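Local coordinates for protein ATP-dependent Clp protease proteolytic subunit (Plasmodium falciparum, PDB 4GM2) that forms the inactive, S14-family subunit of the apicoplast-localized caseinolytic (Clp) protease complex, at residues S35-E43 against I71-L79; Y100-G109 against Y122-C132. One frame throughout, in Å; residues are numbered along the deposited sequence.

From the N terminus, the chain runs through strand 30-33 into the loop that opens helix 39-55. Contact 1 joins this loop and the first turn of the helix to residues 71-79, which follow strand 61-67, and so closes a loop holding the rest of the helix and that strand. After helix 81-94, contact 2 closes a short loop made largely of helix 110-116, which connects the two parallel-paired segments. The contacts are therefore in series and do not cross. The centres of contact 1 and contact 2 lie about 18 Å apart, and the two do not touch. Strand 61-67 relates them, since it leads into residues 71-79 and pairs in the parallel sheet with strand 99-103 of contact 2.

Contact 1. Residues S35-E43 against I71-L79; sequences SPIYPHISE and IDNNKIINL
Loop-to-hairpin packing sets Pro36, Tyr38 and Pro39 against Asp72, Ile77 and Asn78 in the ClpP fold, where the loop after strand 30-33 enters helix 39-55. The hairpin turns through a type I' beta turn, Asp72 to Lys75; in 35-43, an inverse gamma turn centred on Ile37 leads to Tyr38, the N-cap residue of the helix. Ile77 fills the middle. Its CG1 sits between the backbone N and the carbonyl carbon (chi1 47°), which carries CD1 to Pro36 CB at 3.6 Å, while its CB lies obliquely by the Tyr38 ring, 3.7 Å from CE2. Pro36 CB also covers one face of that ring, near the rim, and Pro36 CG rests 3.8 Å from Asp72 CB. The Tyr38 hydroxyl lies near the Asp72 carboxylate, OH to OD2 3.6 Å, with the ring and carboxylate planes nearly perpendicular; this is proximity, not a hydrogen bond. Pro39 and Asn78 run antiparallel alongside one another, Pro39 CD 3.8 Å from Asn78 CG. The Asn78 amide is buried and its rotation is fixed at both ends: OD1 accepts from Asn80 N, and ND2 also serves Asp84 OD2. Across the contact, Asn78 ND2 donates almost within its own amide plane to Ile37 O, 2.9 Å away, with an N-H...O angle of 162°.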
loop_
_atom_site.group_PDB
_atom_site.type_symbol
_atom_site.label_atom_id
_atom_site.label_comp_id
_atom_site.label_asym_id
_atom_site.label_seq_id
_atom_site.Cartn_x
_atom_site.Cartn_y
_atom_site.Cartn_z
ATOM N N SER A 35 -7.713 -3.505 -21.811
ATOM C CA SER A 35 -8.739 -4.144 -20.999
ATOM C C SER A 35 -10.118 -3.727 -21.502
ATOM O O SER A 35 -10.220 -2.861 -22.368
ATOM C CB SER A 35 -8.575 -3.727 -19.536
ATOM O OG SER A 35 -8.826 -2.343 -19.381
ATOM N N PRO A 36 -11.188 -4.342 -20.965
ATOM C CA PRO A 36 -12.526 -3.789 -21.181
ATOM C C PRO A 36 -12.589 -2.337 -20.704
ATOM O O PRO A 36 -11.894 -1.973 -19.760
ATOM C CB PRO A 36 -13.407 -4.663 -20.290
ATOM C CG PRO A 36 -12.697 -5.967 -20.229
ATOM C CD PRO A 36 -11.232 -5.653 -20.291
ATOM N N ILE A 37 -13.402 -1.510 -21.353
ATOM C CA ILE A 37 -13.496 -0.103 -20.957
ATOM C C ILE A 37 -14.468 0.066 -19.784
ATOM O O ILE A 37 -15.632 0.439 -19.969
ATOM C CB ILE A 37 -13.860 0.829 -22.143
ATOM C CG1 ILE A 37 -13.073 0.437 -23.399
ATOM C CG2 ILE A 37 -13.608 2.293 -21.779
ATOM C CD1 ILE A 37 -13.424 1.245 -24.628
ATOM N N TYR A 38 -13.974 -0.232 -18.581
ATOM C CA TYR A 38 -14.704 0.010 -17.333
ATOM C C TYR A 38 -14.887 1.515 -17.115
ATOM O O TYR A 38 -14.148 2.312 -17.696
ATOM C CB TYR A 38 -13.933 -0.563 -16.141
ATOM C CG TYR A 38 -13.612 -2.037 -16.226
ATOM C CD1 TYR A 38 -12.345 -2.469 -16.615
ATOM C CD2 TYR A 38 -14.566 -3.001 -15.897
ATOM C CE1 TYR A 38 -12.040 -3.818 -16.691
ATOM C CE2 TYR A 38 -14.271 -4.353 -15.967
ATOM C CZ TYR A 38 -13.009 -4.754 -16.366
ATOM O OH TYR A 38 -12.710 -6.092 -16.439
ATOM N N PRO A 39 -15.858 1.910 -16.263
ATOM C CA PRO A 39 -16.069 3.331 -15.948
ATOM C C PRO A 39 -14.781 4.104 -15.639
ATOM O O PRO A 39 -14.618 5.230 -16.116
ATOM C CB PRO A 39 -16.974 3.285 -14.717
ATOM C CG PRO A 39 -17.763 2.031 -14.892
ATOM C CD PRO A 39 -16.901 1.058 -15.657
ATOM N N HIS A 40 -13.876 3.500 -14.871
ATOM C CA HIS A 40 -12.625 4.157 -14.487
ATOM C C HIS A 40 -11.604 4.212 -15.595
ATOM O O HIS A 40 -10.709 5.063 -15.575
ATOM C CB HIS A 40 -12.024 3.504 -13.247
ATOM C CG HIS A 40 -11.564 2.088 -13.466
ATOM N ND1 HIS A 40 -10.308 1.786 -13.841
ATOM C CD2 HIS A 40 -12.240 0.874 -13.342
ATOM C CE1 HIS A 40 -10.180 0.450 -13.955
ATOM N NE2 HIS A 40 -11.365 -0.107 -13.650
ATOM N N ILE A 41 -11.721 3.304 -16.563
ATOM C CA ILE A 41 -10.805 3.261 -17.705
ATOM C C ILE A 41 -11.045 4.446 -18.636
ATOM O O ILE A 41 -10.095 5.110 -19.056
ATOM C CB ILE A 41 -10.898 1.918 -18.474
ATOM C CG1 ILE A 41 -10.302 0.766 -17.645
ATOM C CG2 ILE A 41 -10.254 2.017 -19.853
ATOM C CD1 ILE A 41 -8.829 0.892 -17.303
ATOM N N SER A 42 -12.314 4.718 -18.940
ATOM C CA SER A 42 -12.670 5.834 -19.819
ATOM C C SER A 42 -12.300 7.169 -19.179
ATOM O O SER A 42 -11.945 8.124 -19.871
ATOM C CB SER A 42 -14.151 5.788 -20.218
ATOM O OG SER A 42 -15.007 5.745 -19.090
ATOM N N GLU A 43 -12.360 7.215 -17.853
ATOM C CA GLU A 43 -11.904 8.371 -17.096
ATOM C C GLU A 43 -10.390 8.558 -17.232
ATOM O O GLU A 43 -9.913 9.680 -17.382
ATOM C CB GLU A 43 -12.296 8.212 -15.633
ATOM C CG GLU A 43 -11.612 9.173 -14.681
ATOM C CD GLU A 43 -11.723 8.708 -13.248
ATOM O OE1 GLU A 43 -12.841 8.770 -12.681
ATOM O OE2 GLU A 43 -10.687 8.269 -12.696
ATOM N N ILE A 71 -18.089 -5.067 -23.021
ATOM C CA ILE A 71 -18.452 -6.418 -22.578
ATOM C C ILE A 71 -17.232 -7.220 -22.124
ATOM O O ILE A 71 -16.111 -7.013 -22.602
ATOM C CB ILE A 71 -19.293 -7.215 -23.623
ATOM C CG1 ILE A 71 -18.542 -7.402 -24.949
ATOM C CG2 ILE A 71 -20.646 -6.554 -23.854
ATOM C CD1 ILE A 71 -17.865 -8.749 -25.098
ATOM N N ASP A 72 -17.469 -8.127 -21.184
ATOM C CA ASP A 72 -16.428 -9.000 -20.667
ATOM C C ASP A 72 -17.061 -10.279 -20.131
ATOM O O ASP A 72 -17.714 -10.263 -19.086
ATOM C CB ASP A 72 -15.623 -8.286 -19.579
ATOM C CG ASP A 72 -14.498 -9.137 -19.041
ATOM O OD1 ASP A 72 -13.879 -9.874 -19.835
ATOM O OD2 ASP A 72 -14.237 -9.072 -17.823
ATOM N N ASN A 73 -16.853 -11.378 -20.856
ATOM C CA ASN A 73 -17.529 -12.651 -20.589
ATOM C C ASN A 73 -19.046 -12.496 -20.558
ATOM O O ASN A 73 -19.676 -12.685 -19.516
ATOM C CB ASN A 73 -17.018 -13.303 -19.297
ATOM C CG ASN A 73 -15.676 -13.980 -19.476
ATOM O OD1 ASN A 73 -14.710 -13.364 -19.931
ATOM N ND2 ASN A 73 -15.607 -15.256 -19.115
ATOM N N ASN A 74 -19.608 -12.124 -21.707
ATOM C CA ASN A 74 -21.057 -11.944 -21.897
ATOM C C ASN A 74 -21.734 -10.903 -21.002
ATOM O O ASN A 74 -22.903 -10.567 -21.216
ATOM C CB ASN A 74 -21.797 -13.286 -21.808
ATOM C CG ASN A 74 -21.367 -14.264 -22.886
ATOM O OD1 ASN A 74 -21.077 -13.874 -24.017
ATOM N ND2 ASN A 74 -21.332 -15.548 -22.539
ATOM N N LYS A 75 -21.006 -10.392 -20.010
ATOM C CA LYS A 75 -21.544 -9.389 -19.092
ATOM C C LYS A 75 -21.098 -7.988 -19.489
ATOM O O LYS A 75 -19.939 -7.768 -19.847
ATOM C CB LYS A 75 -21.137 -9.679 -17.639
ATOM C CG LYS A 75 -21.405 -11.098 -17.142
ATOM C CD LYS A 75 -22.890 -11.423 -17.049
ATOM C CE LYS A 75 -23.111 -12.908 -16.805
ATOM N NZ LYS A 75 -24.543 -13.291 -16.951
ATOM N N ILE A 76 -22.034 -7.048 -19.428
ATOM C CA ILE A 76 -21.732 -5.644 -19.654
ATOM C C ILE A 76 -21.042 -5.090 -18.411
ATOM O O ILE A 76 -21.587 -5.146 -17.304
ATOM C CB ILE A 76 -22.999 -4.846 -20.037
ATOM C CG1 ILE A 76 -23.285 -5.023 -21.529
ATOM C CG2 ILE A 76 -22.842 -3.363 -19.726
ATOM C CD1 ILE A 76 -24.694 -4.655 -21.942
ATOM N N ILE A 77 -19.829 -4.577 -18.606
ATOM C CA ILE A 77 -19.007 -4.069 -17.507
ATOM C C ILE A 77 -19.058 -2.546 -17.395
ATOM O O ILE A 77 -18.465 -1.959 -16.486
ATOM C CB ILE A 77 -17.541 -4.567 -17.593
ATOM C CG1 ILE A 77 -16.968 -4.417 -19.011
ATOM C CG2 ILE A 77 -17.453 -6.017 -17.142
ATOM C CD1 ILE A 77 -16.505 -3.017 -19.375
ATOM N N ASN A 78 -19.765 -1.918 -18.329
ATOM C CA ASN A 78 -19.960 -0.476 -18.321
ATOM C C ASN A 78 -21.341 -0.137 -18.857
ATOM O O ASN A 78 -21.620 -0.308 -20.050
ATOM C CB ASN A 78 -18.871 0.224 -19.146
ATOM C CG ASN A 78 -18.798 1.721 -18.880
ATOM O OD1 ASN A 78 -19.739 2.327 -18.366
ATOM N ND2 ASN A 78 -17.665 2.326 -19.234
ATOM N N LEU A 79 -22.206 0.343 -17.969
ATOM C CA LEU A 79 -23.572 0.690 -18.354
ATOM C C LEU A 79 -23.599 1.951 -19.220
ATOM O O LEU A 79 -24.555 2.184 -19.956
ATOM C CB LEU A 79 -24.471 0.849 -17.120
ATOM C CG LEU A 79 -24.667 -0.347 -16.177
ATOM C CD1 LEU A 79 -25.453 0.071 -14.948
ATOM C CD2 LEU A 79 -25.357 -1.511 -16.866
#

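Contact 2. Residues Y100-G109 against Y122-C132; sequences YTYCLGKAYG and YRFSLKNSSFC
With CG anti to the carbonyl carbon in both (chi1 -53° and -66°), Tyr100 on its strand and Tyr122 just ahead of strand 123-125 send their rings the same way into an offset stack, centroids 4.3 Å apart and planes at 14°, Tyr122 CD1 lying over the middle of the Tyr100 ring. Tyr102 and Phe124 also run alongside each other, but their rings are slid apart and touch obliquely, Tyr102 CE2 to Phe124 CD2 at 3.4 Å. The Tyr102 hydroxyl bonds to His62. Parallel bridges join Thr101-Cys103 to Arg123-Ser125 in the five-stranded parallel sheet and, after the chain turns at 104-105 and the register shifts by two, Lys106-Tyr108 to Ser130-Cys132 in the mixed sheet with strand 185-188. At this corner, Cys103 O accepts from Leu126 N at 3.1 Å and, from above its carbonyl plane, from Ser129 OG at 3.0 Å. Cys103 SG, anti to its backbone N, lies obliquely beside Phe131, 4.3 Å from the ring centroid; Ala107 CB meets this ring at CD2. Gly109 N bonds to Cys132 O at 2.8 Å. Gly109 caps helix 110-116, probably where active ClpP relatives carry the nucleophilic serine; glycine supplies no hydroxyl, consistent with an inactive subunit.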
loop_
_atom_site.group_PDB
_atom_site.type_symbol
_atom_site.label_atom_id
_atom_site.label_comp_id
_atom_site.label_asym_id
_atom_site.label_seq_id
_atom_site.Cartn_x
_atom_site.Cartn_y
_atom_site.Cartn_z
ATOM N N TYR A 100 -2.962 8.852 -33.026
ATOM C CA TYR A 100 -2.867 7.689 -33.895
ATOM C C TYR A 100 -3.380 6.495 -33.110
ATOM O O TYR A 100 -3.092 6.375 -31.922
ATOM C CB TYR A 100 -1.414 7.432 -34.321
ATOM C CG TYR A 100 -0.672 8.609 -34.940
ATOM C CD1 TYR A 100 -1.356 9.719 -35.454
ATOM C CD2 TYR A 100 0.721 8.588 -35.046
ATOM C CE1 TYR A 100 -0.672 10.780 -36.027
ATOM C CE2 TYR A 100 1.415 9.644 -35.619
ATOM C CZ TYR A 100 0.716 10.737 -36.109
ATOM O OH TYR A 100 1.404 11.790 -36.680
ATOM N N THR A 101 -4.137 5.618 -33.763
ATOM C CA THR A 101 -4.623 4.398 -33.110
ATOM C C THR A 101 -3.936 3.149 -33.667
ATOM O O THR A 101 -3.662 3.063 -34.870
ATOM C CB THR A 101 -6.157 4.248 -33.200
ATOM O OG1 THR A 101 -6.578 4.375 -34.562
ATOM C CG2 THR A 101 -6.854 5.307 -32.365
ATOM N N TYR A 102 -3.644 2.198 -32.781
ATOM C CA TYR A 102 -3.013 0.931 -33.156
ATOM C C TYR A 102 -3.771 -0.217 -32.507
ATOM O O TYR A 102 -3.829 -0.295 -31.281
ATOM C CB TYR A 102 -1.561 0.883 -32.675
ATOM C CG TYR A 102 -0.713 2.087 -33.028
ATOM C CD1 TYR A 102 -0.840 3.289 -32.323
ATOM C CD2 TYR A 102 0.238 2.016 -34.044
ATOM C CE1 TYR A 102 -0.063 4.387 -32.639
ATOM C CE2 TYR A 102 1.025 3.111 -34.364
ATOM C CZ TYR A 102 0.868 4.291 -33.659
ATOM O OH TYR A 102 1.642 5.379 -33.973
ATOM N N CYS A 103 -4.361 -1.103 -33.309
ATOM C CA CYS A 103 -5.030 -2.269 -32.739
ATOM C C CYS A 103 -4.049 -3.416 -32.573
ATOM O O CYS A 103 -3.468 -3.896 -33.548
ATOM C CB CYS A 103 -6.242 -2.712 -33.557
ATOM S SG CYS A 103 -7.163 -4.064 -32.770
ATOM N N LEU A 104 -3.881 -3.848 -31.326
ATOM C CA LEU A 104 -2.886 -4.851 -30.963
ATOM C C LEU A 104 -3.437 -6.274 -30.832
ATOM O O LEU A 104 -2.702 -7.189 -30.456
ATOM C CB LEU A 104 -2.181 -4.435 -29.668
ATOM C CG LEU A 104 -0.784 -3.812 -29.745
ATOM C CD1 LEU A 104 -0.615 -2.856 -30.916
ATOM C CD2 LEU A 104 -0.471 -3.122 -28.433
ATOM N N GLY A 105 -4.717 -6.458 -31.147
ATOM C CA GLY A 105 -5.358 -7.765 -31.038
ATOM C C GLY A 105 -6.854 -7.706 -31.257
ATOM O O GLY A 105 -7.365 -8.242 -32.238
ATOM N N LYS A 106 -7.556 -7.052 -30.337
ATOM C CA LYS A 106 -9.009 -6.930 -30.397
ATOM C C LYS A 106 -9.453 -5.477 -30.264
ATOM O O LYS A 106 -8.889 -4.709 -29.486
ATOM C CB LYS A 106 -9.663 -7.764 -29.290
ATOM C CG LYS A 106 -9.526 -9.271 -29.458
ATOM C CD LYS A 106 -9.824 -10.023 -28.167
ATOM C CE LYS A 106 -8.675 -9.910 -27.172
ATOM N NZ LYS A 106 -8.873 -10.761 -25.965
ATOM N N ALA A 107 -10.466 -5.106 -31.034
ATOM C CA ALA A 107 -11.132 -3.828 -30.861
ATOM C C ALA A 107 -12.605 -4.059 -31.147
ATOM O O ALA A 107 -13.070 -3.884 -32.273
ATOM C CB ALA A 107 -10.545 -2.776 -31.787
ATOM N N TYR A 108 -13.325 -4.490 -30.115
ATOM C CA TYR A 108 -14.725 -4.874 -30.247
ATOM C C TYR A 108 -15.666 -3.800 -29.714
ATOM O O TYR A 108 -15.366 -3.134 -28.724
ATOM C CB TYR A 108 -14.993 -6.195 -29.523
ATOM C CG TYR A 108 -14.198 -7.387 -30.020
ATOM C CD1 TYR A 108 -13.668 -7.424 -31.312
ATOM C CD2 TYR A 108 -14.009 -8.501 -29.204
ATOM C CE1 TYR A 108 -12.956 -8.522 -31.765
ATOM C CE2 TYR A 108 -13.297 -9.605 -29.649
ATOM C CZ TYR A 108 -12.774 -9.611 -30.930
ATOM O OH TYR A 108 -12.066 -10.704 -31.370
ATOM N N GLY A 109 -16.803 -3.636 -30.386
ATOM C CA GLY A 109 -17.843 -2.713 -29.951
ATOM C C GLY A 109 -17.377 -1.278 -29.858
ATOM O O GLY A 109 -16.965 -0.680 -30.855
ATOM N N TYR A 122 -3.746 7.472 -40.186
ATOM C CA TYR A 122 -2.944 7.042 -39.045
ATOM C C TYR A 122 -3.700 6.104 -38.099
ATOM O O TYR A 122 -3.476 6.104 -36.882
ATOM C CB TYR A 122 -2.406 8.260 -38.294
ATOM C CG TYR A 122 -1.407 9.078 -39.081
ATOM C CD1 TYR A 122 -0.041 8.831 -38.972
ATOM C CD2 TYR A 122 -1.826 10.105 -39.930
ATOM C CE1 TYR A 122 0.881 9.578 -39.685
ATOM C CE2 TYR A 122 -0.911 10.857 -40.648
ATOM C CZ TYR A 122 0.441 10.588 -40.520
ATOM O OH TYR A 122 1.360 11.328 -41.229
ATOM N N ARG A 123 -4.588 5.302 -38.675
ATOM C CA ARG A 123 -5.239 4.226 -37.946
ATOM C C ARG A 123 -4.624 2.903 -38.398
ATOM O O ARG A 123 -4.793 2.479 -39.546
ATOM C CB ARG A 123 -6.746 4.248 -38.186
ATOM C CG ARG A 123 -7.412 5.553 -37.773
ATOM C CD ARG A 123 -8.846 5.627 -38.271
ATOM N NE ARG A 123 -8.935 5.639 -39.730
ATOM C CZ ARG A 123 -10.074 5.578 -40.413
ATOM N NH1 ARG A 123 -11.237 5.500 -39.779
ATOM N NH2 ARG A 123 -10.050 5.592 -41.735
ATOM N N PHE A 124 -3.901 2.265 -37.484
ATOM C CA PHE A 124 -3.093 1.092 -37.798
ATOM C C PHE A 124 -3.625 -0.163 -37.126
ATOM O O PHE A 124 -4.353 -0.091 -36.136
ATOM C CB PHE A 124 -1.638 1.322 -37.370
ATOM C CG PHE A 124 -1.044 2.601 -37.891
ATOM C CD1 PHE A 124 -0.543 2.675 -39.186
ATOM C CD2 PHE A 124 -0.990 3.733 -37.088
ATOM C CE1 PHE A 124 0.001 3.854 -39.669
ATOM C CE2 PHE A 124 -0.444 4.911 -37.564
ATOM C CZ PHE A 124 0.051 4.974 -38.857
ATOM N N SER A 125 -3.248 -1.313 -37.673
ATOM C CA SER A 125 -3.580 -2.600 -37.083
ATOM C C SER A 125 -2.466 -3.618 -37.306
ATOM O O SER A 125 -1.745 -3.554 -38.303
ATOM C CB SER A 125 -4.889 -3.132 -37.659
ATOM O OG SER A 125 -5.149 -4.437 -37.177
ATOM N N LEU A 126 -2.331 -4.549 -36.366
ATOM C CA LEU A 126 -1.430 -5.683 -36.527
ATOM C C LEU A 126 -2.064 -6.724 -37.449
ATOM O O LEU A 126 -3.272 -6.696 -37.693
ATOM C CB LEU A 126 -1.076 -6.308 -35.172
ATOM C CG LEU A 126 -0.279 -5.474 -34.157
ATOM C CD1 LEU A 126 -0.095 -6.257 -32.866
ATOM C CD2 LEU A 126 1.071 -5.012 -34.692
ATOM N N LYS A 127 -1.235 -7.637 -37.948
ATOM C CA LYS A 127 -1.639 -8.656 -38.917
ATOM C C LYS A 127 -2.879 -9.463 -38.502
ATOM O O LYS A 127 -3.788 -9.669 -39.311
ATOM C CB LYS A 127 -0.460 -9.599 -39.184
ATOM C CG LYS A 127 -0.529 -10.337 -40.509
ATOM C CD LYS A 127 0.527 -11.426 -40.593
ATOM C CE LYS A 127 0.428 -12.165 -41.917
ATOM N NZ LYS A 127 1.313 -13.361 -41.955
ATOM N N ASN A 128 -2.917 -9.900 -37.244
ATOM C CA ASN A 128 -3.945 -10.837 -36.776
ATOM C C ASN A 128 -5.061 -10.225 -35.919
ATOM O O ASN A 128 -5.781 -10.938 -35.216
ATOM C CB ASN A 128 -3.286 -12.009 -36.039
ATOM C CG ASN A 128 -2.293 -12.758 -36.907
ATOM O OD1 ASN A 128 -2.643 -13.277 -37.964
ATOM N ND2 ASN A 128 -1.049 -12.819 -36.462
ATOM N N SER A 129 -5.214 -8.906 -35.995
ATOM C CA SER A 129 -6.185 -8.198 -35.166
ATOM C C SER A 129 -7.628 -8.374 -35.640
ATOM O O SER A 129 -7.880 -8.551 -36.830
ATOM C CB SER A 129 -5.827 -6.715 -35.083
ATOM O OG SER A 129 -4.536 -6.544 -34.526
ATOM N N SER A 130 -8.564 -8.330 -34.695
ATOM C CA SER A 130 -9.993 -8.435 -34.994
ATOM C C SER A 130 -10.743 -7.179 -34.590
ATOM O O SER A 130 -10.379 -6.499 -33.625
ATOM C CB SER A 130 -10.613 -9.630 -34.277
ATOM O OG SER A 130 -9.867 -10.803 -34.520
ATOM N N PHE A 131 -11.797 -6.885 -35.342
ATOM C CA PHE A 131 -12.664 -5.754 -35.069
ATOM C C PHE A 131 -14.108 -6.219 -35.124
ATOM O O PHE A 131 -14.452 -7.116 -35.893
ATOM C CB PHE A 131 -12.439 -4.651 -36.100
ATOM C CG PHE A 131 -11.015 -4.189 -36.196
ATOM C CD1 PHE A 131 -10.101 -4.872 -36.991
ATOM C CD2 PHE A 131 -10.589 -3.071 -35.497
ATOM C CE1 PHE A 131 -8.785 -4.449 -37.078
ATOM C CE2 PHE A 131 -9.273 -2.642 -35.582
ATOM C CZ PHE A 131 -8.370 -3.333 -36.372
ATOM N N CYS A 132 -14.951 -5.603 -34.307
ATOM C CA CYS A 132 -16.355 -5.964 -34.251
ATOM C C CYS A 132 -17.228 -4.751 -34.002
ATOM O O CYS A 132 -16.895 -3.896 -33.184
ATOM C CB CYS A 132 -16.592 -6.994 -33.149
ATOM S SG CYS A 132 -18.311 -7.518 -33.008
#